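Local coordinates for protein polyketide synthase PksJ (Bacillus subtilis subsp. subtilis, PDB 4J1Q) that catalyses stereoselective, NADPH-dependent reduction of alpha- and beta-keto groups as a ketoreductase domain of the bacillaene polyketide assembly line, at residues A[23-28]-A[430-435]; A[263-268]-A[311-316]; A[111-116]-A[143-148]; A[133-138]-A[344-349]. One frame throughout, in Å; residues are numbered along the deposited sequence.

Contact 1: residues A[23-28]-A[430-435]; sequences RLMLEP and VFVMEG
The guanidinium of Arg23 is met at its edge by Val432 CG1, near its plane, while Met25, two residues on in the same strand, brings SD into that plane and takes a weak hydrogen bond from NH1. The other flat group across the contact is the Phe431 ring, which CD1 of Leu26 approaches obliquely, 4.2 Å from ring atom CD2; Trp184 adds a second ring there, its plane at about 55° to that of Phe431. Both groups sit on one antiparallel strand pair. Leu26 and Phe431 are hydrogen-bonded partners, with Leu26 N to Phe431 O at 2.9 Å and Phe431 N to Leu26 O at 3.0 Å. Between Leu24 and Met433, the bond from Met433 N to Leu24 O spans 3.2 Å and the return bond is weak. Met25 faces Val432 as a non-hydrogen-bonded pair. With CG anti to the backbone N (chi1 -171°) and the chain bent at chi2, Met25 turns CE toward the partner strand, 3.3 Å from Val430 CG1. Arg23, Met25 and Val432 pack against Ala418 of helix 412-425; on the other face, Leu24 and Met433 meet helix 437-444. Glu434 lays its carboxylate against the aliphatic part of Arg23, Glu434 OE2 lying 3.2 Å from Arg23 CG. Since Arg23 NE and Glu434 OE2 remain 5.7 Å apart, any attraction of their charges probably acts at longer range. The join between the first strand and the last thus rests on backbone bonds and apolar packing, with no salt bridge between the two segments.

Contact 2: residues A[263-268]-A[311-316]; sequences DVSDQH and LQPKVS. With NDP (NADPH dihydro-nicotinamide-adenine-dinucleotide phosphate), chain B.
The adenine end of the NADPH pocket in this Rossmann-fold ketoreductase is where Val264, in the turn leading into helix 267-280, meets Pro313 of helix 304-324. Val264 CG2 lies 3.8 Å from Pro313 CB, and the same methyl touches the adenine ring. The torsion chi1 of -67° sets CG2 in the crowded position between the backbone N and the carbonyl carbon, turned to both partners. Pro313 CB also reaches N6A of the base, so the two side chains and the adenine close on one another. Polar bonds read the edge of the base: Val264 N donates to N1A of the cofactor at 3.1 Å. Beside it, N6A of the cofactor donates to Asp263 OD1, also at 3.1 Å. That carboxylate oxygen is gripped a second time, by Ser265 N at 2.7 Å in an Asx turn, which sets its position for the base. One residue on from Val264, Ser265 OG rests 3.3 Å from Gln312 CB and makes a weak bond to Gln312 OE1; Gln312 NE2 is bound in turn by Gln86. The helix is kinked at Pro313, and one residue on, Lys314 extends in the other direction along the cofactor. Its NZ donates to the nicotinamide ribose hydroxyls, O3D at a short 2.5 Å and O2D at 3.1 Å, with Asn355 OD1 as a further partner. The paired donor and acceptor match the N1A and N6A edge of adenine specifically, while Lys314 holds the nicotinamide ribose, so adjoining residues of a single helix bear on both ends of the dinucleotide.

Contact 3: residues A[111-116]-A[143-148]; sequences QAIVPL and QVIEIE
Gln111 and Gln143 run side by side and join their amides directly, Gln111 NE2 donating to Gln143 OE1 at 3.1 Å. The bond is nearly straight (170° at the hydrogen) and arrives nearly along the C=O axis, with the two amide planes only 24° apart. Next to it, the backbones pair in parallel: Ala112 N to Gln143 O at 2.8 Å, Ile145 N to Ala112 O at 2.6 Å, and Val114 N to Ile145 O at 2.8 Å. On the glutamine face Ile113 bridges two partners. Its CG2, anti to the backbone N, presses tightly on Ile147 CD1 at 3.2 Å, while its CD1 runs alongside Ile145, nearest CB. The other face has Val114 CG2 against Val144 CG2 at 3.8 Å; just past the strand end, Leu116 brings CD2 to within 3.7 Å of Glu146 OE1. A second shell fixes these groups. His47 NE2 bonds Gln111 OE1, Leu160 O receives the other hydrogen bond of Gln111 NE2, and Asp163 O takes one from Gln143 NE2, so the buried amides are held from several sides. Glu146 OE1 is held by a salt bridge to Arg173, which would tend to favour the charged carboxylate. The two strands are the ends of a right-handed beta-alpha-beta unit whose crossover is helix 126-136, as in a Rossmann-like fold. Strand 46-52 flanks 108-115 and strand 171-175 flanks 140-147, while helix 156-164 packs on the face formed by Gln111, Ile113, Ile145 and Ile147.

Contact 4: residues A[133-138]-A[344-349]; sequences AEIEFS and GNAGQA
With CG anti to its carbonyl carbon (chi1 -69°) and the chain extended beyond it (chi2 -175°), Glu136 stretches from the last turn of helix 126-136 to the backbone of Gly347. There OE2 accepts the Gly347 N-H at 2.6 Å, a short bond with an angle of 151° at the hydrogen. The donor comes to the anti side of the carboxylate and somewhat out of its plane. The other oxygen, OE1, takes the backbone N-H of Ile299, so both ends of the group are used and its rotation is probably fixed. Beside it, Ile135 supplies the apolar half of the contact: CG2 meets Ala346 CB at 3.8 Å, and CD1 touches the backbone at Gly344 C, also at 3.8 Å. Thr132, a turn earlier in the same helix, bonds Asn345 N through OG1. The receiving loop is a type II beta turn from Asn345 to Gln348, closed by Gln348 N to Asn345 O at 2.9 Å. Gly347 holds the third position with positive phi, the usual place for glycine in such a turn. Gln348 then serves as the N-cap residue of helix 349-370, which packs against the NADPH-binding Lys314. A helix of the N-terminal Rossmann-like half, which resembles the structural subdomain of modular ketoreductases, is thereby docked on a loop of the NADPH-binding half.

Following the chain, strand 22-31 opens contact 1, which closes with strand 429-435; the other three contacts are nested within that span. Contact 3 opens at 111-116, and before it closes at 143-148 the chain passes through 133-138, where contact 4 opens. Contact 4 closes at 344-349, so contacts 3 and 4 cross. Contact 2, between 263-268 and 311-316, follows contact 3 in series and is nested inside contact 4. Contact 3 lies within the N-terminal Rossmann-like half and contact 2 within the NADPH-binding half, their centres about 26 Å apart. Contacts 1 and 4 join the halves, through paired strands and through helix-to-loop docking respectively.

Contact 1: residues A[23-28]-A[430-435]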
# COMPACT_ATOMS: atom_id res chain seq x y z
N ARG A 23 15.23 10.12 11.37
CA ARG A 23 14.59 9.23 10.46
C ARG A 23 15.34 7.92 10.53
O ARG A 23 16.55 7.90 10.38
CB ARG A 23 14.68 9.78 9.05
CG ARG A 23 13.70 10.90 8.75
CD ARG A 23 13.27 10.87 7.29
NE ARG A 23 14.17 10.07 6.47
CZ ARG A 23 15.42 10.43 6.16
NH1 ARG A 23 16.17 9.63 5.42
NH2 ARG A 23 15.90 11.60 6.59
N LEU A 24 14.63 6.85 10.84
CA LEU A 24 15.05 5.50 10.48
C LEU A 24 14.38 5.17 9.16
O LEU A 24 13.29 5.65 8.90
CB LEU A 24 14.58 4.52 11.56
CG LEU A 24 14.93 3.06 11.35
CD1 LEU A 24 14.29 2.60 10.07
CD2 LEU A 24 16.43 2.85 11.29
N MET A 25 15.01 4.35 8.33
CA MET A 25 14.50 4.16 6.97
C MET A 25 14.74 2.73 6.47
O MET A 25 15.87 2.29 6.48
CB MET A 25 15.18 5.14 6.03
CG MET A 25 14.58 5.20 4.63
SD MET A 25 14.49 6.91 4.01
CE MET A 25 14.31 6.61 2.25
N LEU A 26 13.70 2.01 6.01
CA LEU A 26 13.77 0.56 5.82
C LEU A 26 13.33 0.05 4.44
O LEU A 26 12.54 0.67 3.73
CB LEU A 26 12.93 -0.16 6.88
CG LEU A 26 13.29 0.09 8.33
CD1 LEU A 26 12.28 -0.62 9.24
CD2 LEU A 26 14.72 -0.37 8.58
N GLU A 27 13.67 -1.18 4.15
CA GLU A 27 13.44 -1.65 2.82
C GLU A 27 13.17 -3.15 2.86
O GLU A 27 13.84 -3.85 3.61
CB GLU A 27 14.64 -1.28 1.98
CG GLU A 27 14.50 -1.59 0.51
CD GLU A 27 14.88 -3.02 0.23
OE1 GLU A 27 15.67 -3.56 1.04
OE2 GLU A 27 14.38 -3.59 -0.77
N PRO A 28 12.05 -3.61 2.26
CA PRO A 28 11.57 -5.00 2.50
C PRO A 28 12.50 -6.04 1.85
O PRO A 28 12.99 -5.80 0.77
CB PRO A 28 10.22 -5.03 1.77
CG PRO A 28 10.38 -4.02 0.68
CD PRO A 28 11.18 -2.90 1.30
N VAL A 430 9.72 1.90 0.06
CA VAL A 430 10.55 2.49 1.08
C VAL A 430 9.65 2.76 2.28
O VAL A 430 8.62 3.40 2.17
CB VAL A 430 11.14 3.83 0.58
CG1 VAL A 430 11.71 4.64 1.74
CG2 VAL A 430 12.22 3.58 -0.46
N PHE A 431 10.04 2.24 3.42
CA PHE A 431 9.27 2.42 4.63
C PHE A 431 9.94 3.48 5.49
O PHE A 431 11.09 3.31 5.88
CB PHE A 431 9.18 1.09 5.38
CG PHE A 431 8.61 1.19 6.75
CD1 PHE A 431 7.49 0.50 7.08
CD2 PHE A 431 9.26 1.89 7.74
CE1 PHE A 431 6.98 0.53 8.36
CE2 PHE A 431 8.73 1.98 9.01
CZ PHE A 431 7.58 1.29 9.32
N VAL A 432 9.25 4.56 5.77
CA VAL A 432 9.86 5.66 6.48
C VAL A 432 9.24 5.81 7.86
O VAL A 432 8.03 5.79 8.02
CB VAL A 432 9.70 6.97 5.73
CG1 VAL A 432 10.39 8.11 6.50
CG2 VAL A 432 10.26 6.84 4.33
N MET A 433 10.10 5.94 8.85
CA MET A 433 9.69 6.04 10.23
C MET A 433 10.46 7.20 10.84
O MET A 433 11.64 7.35 10.59
CB MET A 433 10.11 4.78 10.94
CG MET A 433 9.02 4.11 11.73
SD MET A 433 9.53 2.41 12.06
CE MET A 433 7.99 1.69 12.63
N GLU A 434 9.82 8.00 11.68
CA GLU A 434 10.56 9.00 12.47
C GLU A 434 10.24 8.87 13.94
O GLU A 434 9.08 8.81 14.32
CB GLU A 434 10.23 10.43 12.01
CG GLU A 434 11.16 10.99 10.94
CD GLU A 434 11.96 12.18 11.41
OE1 GLU A 434 11.43 13.31 11.42
OE2 GLU A 434 13.15 11.99 11.73
N GLY A 435 11.26 8.89 14.79
CA GLY A 435 11.06 8.60 16.21
C GLY A 435 12.39 8.25 16.81
O GLY A 435 13.42 8.51 16.20

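Contact 2: residues A[263-268]-A[311-316]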
# COMPACT_ATOMS: atom_id res chain seq x y z
N ASP A 263 -12.59 12.45 -9.85
CA ASP A 263 -12.64 11.28 -8.96
C ASP A 263 -11.83 10.11 -9.53
O ASP A 263 -12.25 9.51 -10.52
CB ASP A 263 -14.08 10.83 -8.78
CG ASP A 263 -14.24 9.73 -7.72
OD1 ASP A 263 -13.30 8.92 -7.53
OD2 ASP A 263 -15.33 9.68 -7.09
N VAL A 264 -10.73 9.75 -8.88
CA VAL A 264 -9.85 8.69 -9.42
C VAL A 264 -10.55 7.33 -9.52
O VAL A 264 -10.13 6.47 -10.32
CB VAL A 264 -8.52 8.54 -8.64
CG1 VAL A 264 -7.64 9.75 -8.82
CG2 VAL A 264 -8.77 8.29 -7.15
N SER A 265 -11.61 7.15 -8.76
CA SER A 265 -12.46 5.95 -8.86
C SER A 265 -13.20 5.86 -10.20
O SER A 265 -13.68 4.79 -10.57
CB SER A 265 -13.51 5.91 -7.73
OG SER A 265 -12.87 5.86 -6.48
N ASP A 266 -13.44 7.02 -10.81
CA ASP A 266 -14.18 7.10 -12.07
C ASP A 266 -13.20 7.04 -13.24
O ASP A 266 -12.51 8.03 -13.54
CB ASP A 266 -15.02 8.39 -12.11
CG ASP A 266 -15.89 8.51 -13.38
OD1 ASP A 266 -16.07 7.50 -14.11
OD2 ASP A 266 -16.46 9.60 -13.62
N GLN A 267 -13.09 5.86 -13.85
CA GLN A 267 -12.11 5.66 -14.92
C GLN A 267 -12.18 6.73 -16.02
O GLN A 267 -11.16 7.14 -16.57
CB GLN A 267 -12.26 4.27 -15.53
CG GLN A 267 -10.97 3.76 -16.16
CD GLN A 267 -11.21 2.84 -17.34
OE1 GLN A 267 -11.89 3.20 -18.31
NE2 GLN A 267 -10.62 1.65 -17.29
N HIS A 268 -13.40 7.14 -16.35
CA HIS A 268 -13.61 8.10 -17.43
C HIS A 268 -13.15 9.48 -17.06
O HIS A 268 -12.57 10.19 -17.89
CB HIS A 268 -15.08 8.12 -17.81
CG HIS A 268 -15.61 6.77 -18.22
ND1 HIS A 268 -14.94 5.95 -19.05
CD2 HIS A 268 -16.80 6.10 -17.88
CE1 HIS A 268 -15.67 4.84 -19.28
NE2 HIS A 268 -16.80 4.93 -18.54
N LEU A 311 -10.92 1.70 0.11
CA LEU A 311 -10.17 0.97 -0.91
C LEU A 311 -10.14 1.69 -2.25
O LEU A 311 -9.14 1.64 -2.96
CB LEU A 311 -10.75 -0.43 -1.13
CG LEU A 311 -10.59 -1.50 -0.05
CD1 LEU A 311 -11.42 -2.71 -0.43
CD2 LEU A 311 -9.14 -1.89 0.16
N GLN A 312 -11.23 2.36 -2.60
CA GLN A 312 -11.45 2.80 -3.97
C GLN A 312 -10.29 3.60 -4.56
O GLN A 312 -9.62 3.12 -5.49
CB GLN A 312 -12.79 3.54 -4.11
CG GLN A 312 -13.98 2.61 -4.33
CD GLN A 312 -14.27 2.40 -5.80
OE1 GLN A 312 -14.99 3.18 -6.41
NE2 GLN A 312 -13.67 1.38 -6.39
N PRO A 313 -9.98 4.78 -3.97
CA PRO A 313 -8.98 5.68 -4.56
C PRO A 313 -7.60 5.07 -4.68
O PRO A 313 -6.84 5.42 -5.59
CB PRO A 313 -8.92 6.88 -3.59
CG PRO A 313 -9.57 6.38 -2.32
CD PRO A 313 -10.59 5.36 -2.75
N LYS A 314 -7.26 4.16 -3.77
CA LYS A 314 -5.89 3.64 -3.70
C LYS A 314 -5.77 2.36 -4.53
O LYS A 314 -4.67 1.90 -4.87
CB LYS A 314 -5.47 3.42 -2.24
CG LYS A 314 -5.05 4.71 -1.51
CD LYS A 314 -4.68 4.46 -0.06
CE LYS A 314 -4.34 5.76 0.67
NZ LYS A 314 -2.97 6.31 0.43
N VAL A 315 -6.90 1.74 -4.84
CA VAL A 315 -6.84 0.45 -5.50
C VAL A 315 -7.29 0.53 -6.94
O VAL A 315 -6.45 0.53 -7.84
CB VAL A 315 -7.53 -0.66 -4.68
CG1 VAL A 315 -7.40 -2.00 -5.39
CG2 VAL A 315 -6.90 -0.72 -3.31
N SER A 316 -8.58 0.80 -7.16
CA SER A 316 -9.08 1.09 -8.49
C SER A 316 -8.57 2.42 -9.00
O SER A 316 -8.21 2.55 -10.19
CB SER A 316 -10.61 1.09 -8.52
OG SER A 316 -11.07 -0.24 -8.50
PA NDP B . -5.78 14.21 3.15
O1A NDP B . -7.10 13.48 3.46
O2A NDP B . -5.49 15.61 3.57
O5B NDP B . -5.50 14.07 1.58
C5B NDP B . -6.18 13.09 0.79
C4B NDP B . -6.77 13.85 -0.38
O4B NDP B . -7.28 12.91 -1.33
C3B NDP B . -7.98 14.66 0.06
O3B NDP B . -7.64 16.03 -0.31
C2B NDP B . -9.15 14.14 -0.76
O2B NDP B . -9.89 15.24 -1.36
C1B NDP B . -8.48 13.39 -1.91
N9A NDP B . -9.35 12.24 -2.28
C8A NDP B . -9.97 11.35 -1.42
N7A NDP B . -10.68 10.44 -2.20
C5A NDP B . -10.43 10.74 -3.55
C6A NDP B . -10.86 10.19 -4.76
N6A NDP B . -11.73 9.12 -4.81
N1A NDP B . -10.44 10.74 -5.93
C2A NDP B . -9.64 11.83 -5.93
N3A NDP B . -9.25 12.40 -4.77
C4A NDP B . -9.60 11.85 -3.57
O3 NDP B . -4.60 13.25 3.68
PN NDP B . -3.06 13.63 3.46
O1N NDP B . -2.53 13.73 4.88
O2N NDP B . -2.91 14.70 2.39
O5D NDP B . -2.49 12.26 2.83
C5D NDP B . -1.94 12.17 1.51
C4D NDP B . -1.69 10.68 1.20
O4D NDP B . -0.59 10.21 2.00
C3D NDP B . -2.91 9.83 1.59
O3D NDP B . -3.17 8.81 0.59
C2D NDP B . -2.51 9.22 2.90
O2D NDP B . -3.11 7.93 3.02
C1D NDP B . -0.97 9.15 2.85
N1N NDP B . -0.38 9.31 4.18
C2N NDP B . -0.50 10.47 4.88
C3N NDP B . 0.02 10.60 6.19
C7N NDP B . -0.11 11.93 6.94
O7N NDP B . 0.62 12.12 7.93
N7N NDP B . -1.06 12.83 6.60
C4N NDP B . 0.63 9.48 6.82
C5N NDP B . 0.70 8.28 6.09
C6N NDP B . 0.18 8.23 4.77
P2B NDP B . -11.46 15.11 -1.74
O1X NDP B . -12.07 14.56 -0.43
O2X NDP B . -11.75 16.55 -2.13
O3X NDP B . -11.55 14.12 -2.88

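Contact 3: residues A[111-116]-A[143-148]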
# COMPACT_ATOMS: atom_id res chain seq x y z
N GLN A 111 -4.55 -18.82 6.39
CA GLN A 111 -3.45 -18.75 5.46
C GLN A 111 -3.99 -18.40 4.09
O GLN A 111 -4.89 -19.09 3.56
CB GLN A 111 -2.72 -20.08 5.38
CG GLN A 111 -2.35 -20.65 6.74
CD GLN A 111 -1.58 -21.95 6.62
OE1 GLN A 111 -2.10 -22.94 6.10
NE2 GLN A 111 -0.33 -21.95 7.07
N ALA A 112 -3.44 -17.34 3.51
CA ALA A 112 -3.84 -16.93 2.17
C ALA A 112 -2.82 -17.43 1.20
O ALA A 112 -1.61 -17.30 1.41
CB ALA A 112 -3.95 -15.42 2.08
N ILE A 113 -3.32 -18.07 0.15
CA ILE A 113 -2.43 -18.59 -0.87
C ILE A 113 -2.53 -17.71 -2.10
O ILE A 113 -3.60 -17.53 -2.66
CB ILE A 113 -2.75 -20.05 -1.22
CG1 ILE A 113 -3.09 -20.83 0.05
CG2 ILE A 113 -1.56 -20.68 -1.91
CD1 ILE A 113 -1.98 -20.94 1.08
N VAL A 114 -1.44 -17.02 -2.36
CA VAL A 114 -1.36 -16.11 -3.49
C VAL A 114 -0.33 -16.71 -4.44
O VAL A 114 0.81 -16.98 -4.03
CB VAL A 114 -0.93 -14.69 -3.04
CG1 VAL A 114 -1.07 -13.66 -4.18
CG2 VAL A 114 -1.73 -14.27 -1.81
N PRO A 115 -0.76 -17.00 -5.68
CA PRO A 115 0.17 -17.39 -6.71
C PRO A 115 0.78 -16.17 -7.37
O PRO A 115 0.05 -15.31 -7.86
CB PRO A 115 -0.72 -18.16 -7.69
CG PRO A 115 -2.06 -17.50 -7.56
CD PRO A 115 -2.15 -16.96 -6.16
N LEU A 116 2.11 -16.07 -7.33
CA LEU A 116 2.82 -15.15 -8.19
C LEU A 116 2.51 -15.50 -9.64
O LEU A 116 2.75 -16.62 -10.08
CB LEU A 116 4.32 -15.19 -7.92
CG LEU A 116 4.72 -15.03 -6.46
CD1 LEU A 116 5.75 -16.06 -6.05
CD2 LEU A 116 5.24 -13.63 -6.18
N GLN A 143 -1.38 -15.62 7.91
CA GLN A 143 -0.21 -15.70 7.04
C GLN A 143 -0.61 -15.55 5.61
O GLN A 143 -1.60 -16.12 5.17
CB GLN A 143 0.55 -17.03 7.22
CG GLN A 143 1.23 -17.17 8.57
CD GLN A 143 1.71 -18.60 8.86
OE1 GLN A 143 1.18 -19.58 8.33
NE2 GLN A 143 2.70 -18.72 9.73
N VAL A 144 0.19 -14.81 4.86
CA VAL A 144 0.01 -14.76 3.43
C VAL A 144 1.16 -15.52 2.80
O VAL A 144 2.30 -15.39 3.23
CB VAL A 144 -0.03 -13.31 2.94
CG1 VAL A 144 1.12 -12.55 3.56
CG2 VAL A 144 0.04 -13.25 1.42
N ILE A 145 0.83 -16.45 1.92
CA ILE A 145 1.81 -17.35 1.35
C ILE A 145 1.76 -17.25 -0.17
O ILE A 145 0.78 -17.65 -0.80
CB ILE A 145 1.53 -18.81 1.77
CG1 ILE A 145 1.82 -18.99 3.27
CG2 ILE A 145 2.35 -19.78 0.92
CD1 ILE A 145 0.99 -20.06 3.93
N GLU A 146 2.83 -16.71 -0.74
CA GLU A 146 2.88 -16.45 -2.17
C GLU A 146 3.59 -17.62 -2.86
O GLU A 146 4.66 -18.03 -2.42
CB GLU A 146 3.65 -15.14 -2.45
CG GLU A 146 3.06 -13.91 -1.76
CD GLU A 146 4.04 -12.73 -1.67
OE1 GLU A 146 4.70 -12.38 -2.69
OE2 GLU A 146 4.13 -12.13 -0.58
N ILE A 147 3.00 -18.15 -3.91
CA ILE A 147 3.50 -19.38 -4.51
C ILE A 147 3.62 -19.23 -6.01
O ILE A 147 2.65 -18.87 -6.68
CB ILE A 147 2.56 -20.56 -4.24
CG1 ILE A 147 2.48 -20.83 -2.74
CG2 ILE A 147 3.01 -21.80 -5.01
CD1 ILE A 147 1.42 -21.84 -2.36
N GLU A 148 4.81 -19.53 -6.52
CA GLU A 148 5.12 -19.34 -7.94
C GLU A 148 4.30 -20.24 -8.87
O GLU A 148 3.79 -19.77 -9.89
CB GLU A 148 6.63 -19.54 -8.18
CG GLU A 148 7.00 -19.94 -9.60
CD GLU A 148 7.32 -18.76 -10.50
OE1 GLU A 148 7.96 -17.78 -10.05
OE2 GLU A 148 6.96 -18.81 -11.70

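Contact 4: residues A[133-138]-A[344-349]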
# COMPACT_ATOMS: atom_id res chain seq x y z
N ALA A 133 -6.10 -7.28 11.19
CA ALA A 133 -6.88 -8.34 11.85
C ALA A 133 -6.18 -8.93 13.08
O ALA A 133 -6.83 -9.15 14.12
CB ALA A 133 -7.24 -9.43 10.85
N GLU A 134 -4.86 -9.20 12.98
CA GLU A 134 -4.06 -9.73 14.12
C GLU A 134 -4.00 -8.76 15.31
O GLU A 134 -4.05 -9.18 16.46
CB GLU A 134 -2.62 -10.04 13.70
CG GLU A 134 -2.46 -11.34 12.92
CD GLU A 134 -1.07 -11.96 13.09
OE1 GLU A 134 -0.60 -12.67 12.19
OE2 GLU A 134 -0.47 -11.79 14.17
N ILE A 135 -3.85 -7.47 15.03
CA ILE A 135 -3.85 -6.47 16.09
C ILE A 135 -5.22 -6.41 16.80
O ILE A 135 -5.29 -6.31 18.03
CB ILE A 135 -3.46 -5.07 15.56
CG1 ILE A 135 -1.96 -5.05 15.17
CG2 ILE A 135 -3.76 -4.01 16.60
CD1 ILE A 135 -1.58 -3.89 14.27
N GLU A 136 -6.30 -6.53 16.03
CA GLU A 136 -7.65 -6.39 16.57
C GLU A 136 -8.12 -7.68 17.22
O GLU A 136 -9.00 -7.66 18.08
CB GLU A 136 -8.63 -5.95 15.46
CG GLU A 136 -8.39 -4.51 14.99
CD GLU A 136 -9.43 -4.01 13.99
OE1 GLU A 136 -10.47 -4.69 13.81
OE2 GLU A 136 -9.23 -2.94 13.36
N PHE A 137 -7.56 -8.80 16.79
CA PHE A 137 -7.96 -10.10 17.32
C PHE A 137 -6.78 -10.85 17.95
O PHE A 137 -6.00 -11.49 17.26
CB PHE A 137 -8.64 -10.94 16.22
CG PHE A 137 -9.85 -10.27 15.59
CD1 PHE A 137 -9.85 -9.92 14.23
CD2 PHE A 137 -10.97 -9.96 16.35
CE1 PHE A 137 -10.96 -9.32 13.65
CE2 PHE A 137 -12.05 -9.29 15.79
CZ PHE A 137 -12.04 -8.97 14.44
N SER A 138 -6.65 -10.75 19.27
CA SER A 138 -5.56 -11.38 20.04
C SER A 138 -5.10 -12.77 19.56
O SER A 138 -3.93 -13.11 19.64
CB SER A 138 -5.96 -11.47 21.53
OG SER A 138 -5.58 -10.32 22.26
N GLY A 344 0.05 -3.10 9.56
CA GLY A 344 -1.33 -3.09 10.00
C GLY A 344 -1.50 -1.98 11.03
O GLY A 344 -0.52 -1.41 11.48
N ASN A 345 -2.75 -1.70 11.40
CA ASN A 345 -3.04 -0.75 12.47
C ASN A 345 -4.50 -0.90 12.92
O ASN A 345 -5.42 -0.98 12.09
CB ASN A 345 -2.83 0.67 11.95
CG ASN A 345 -2.79 1.70 13.06
OD1 ASN A 345 -2.97 1.38 14.24
ND2 ASN A 345 -2.55 2.94 12.69
N ALA A 346 -4.72 -0.92 14.23
CA ALA A 346 -6.06 -1.11 14.77
C ALA A 346 -7.05 -0.10 14.19
O ALA A 346 -6.80 1.10 14.18
CB ALA A 346 -6.05 -1.05 16.30
N GLY A 347 -8.14 -0.61 13.64
CA GLY A 347 -9.15 0.27 13.07
C GLY A 347 -8.92 0.65 11.61
O GLY A 347 -9.70 1.41 11.05
N GLN A 348 -7.91 0.08 10.97
CA GLN A 348 -7.63 0.48 9.59
C GLN A 348 -7.47 -0.70 8.66
O GLN A 348 -6.68 -0.64 7.72
CB GLN A 348 -6.36 1.32 9.54
CG GLN A 348 -6.29 2.39 10.60
CD GLN A 348 -5.78 3.69 10.04
OE1 GLN A 348 -4.77 4.21 10.47
NE2 GLN A 348 -6.50 4.22 9.06
N ALA A 349 -8.26 -1.76 8.88
CA ALA A 349 -8.23 -2.93 8.02
C ALA A 349 -8.23 -2.56 6.55
O ALA A 349 -7.51 -3.18 5.74
CB ALA A 349 -9.38 -3.87 8.32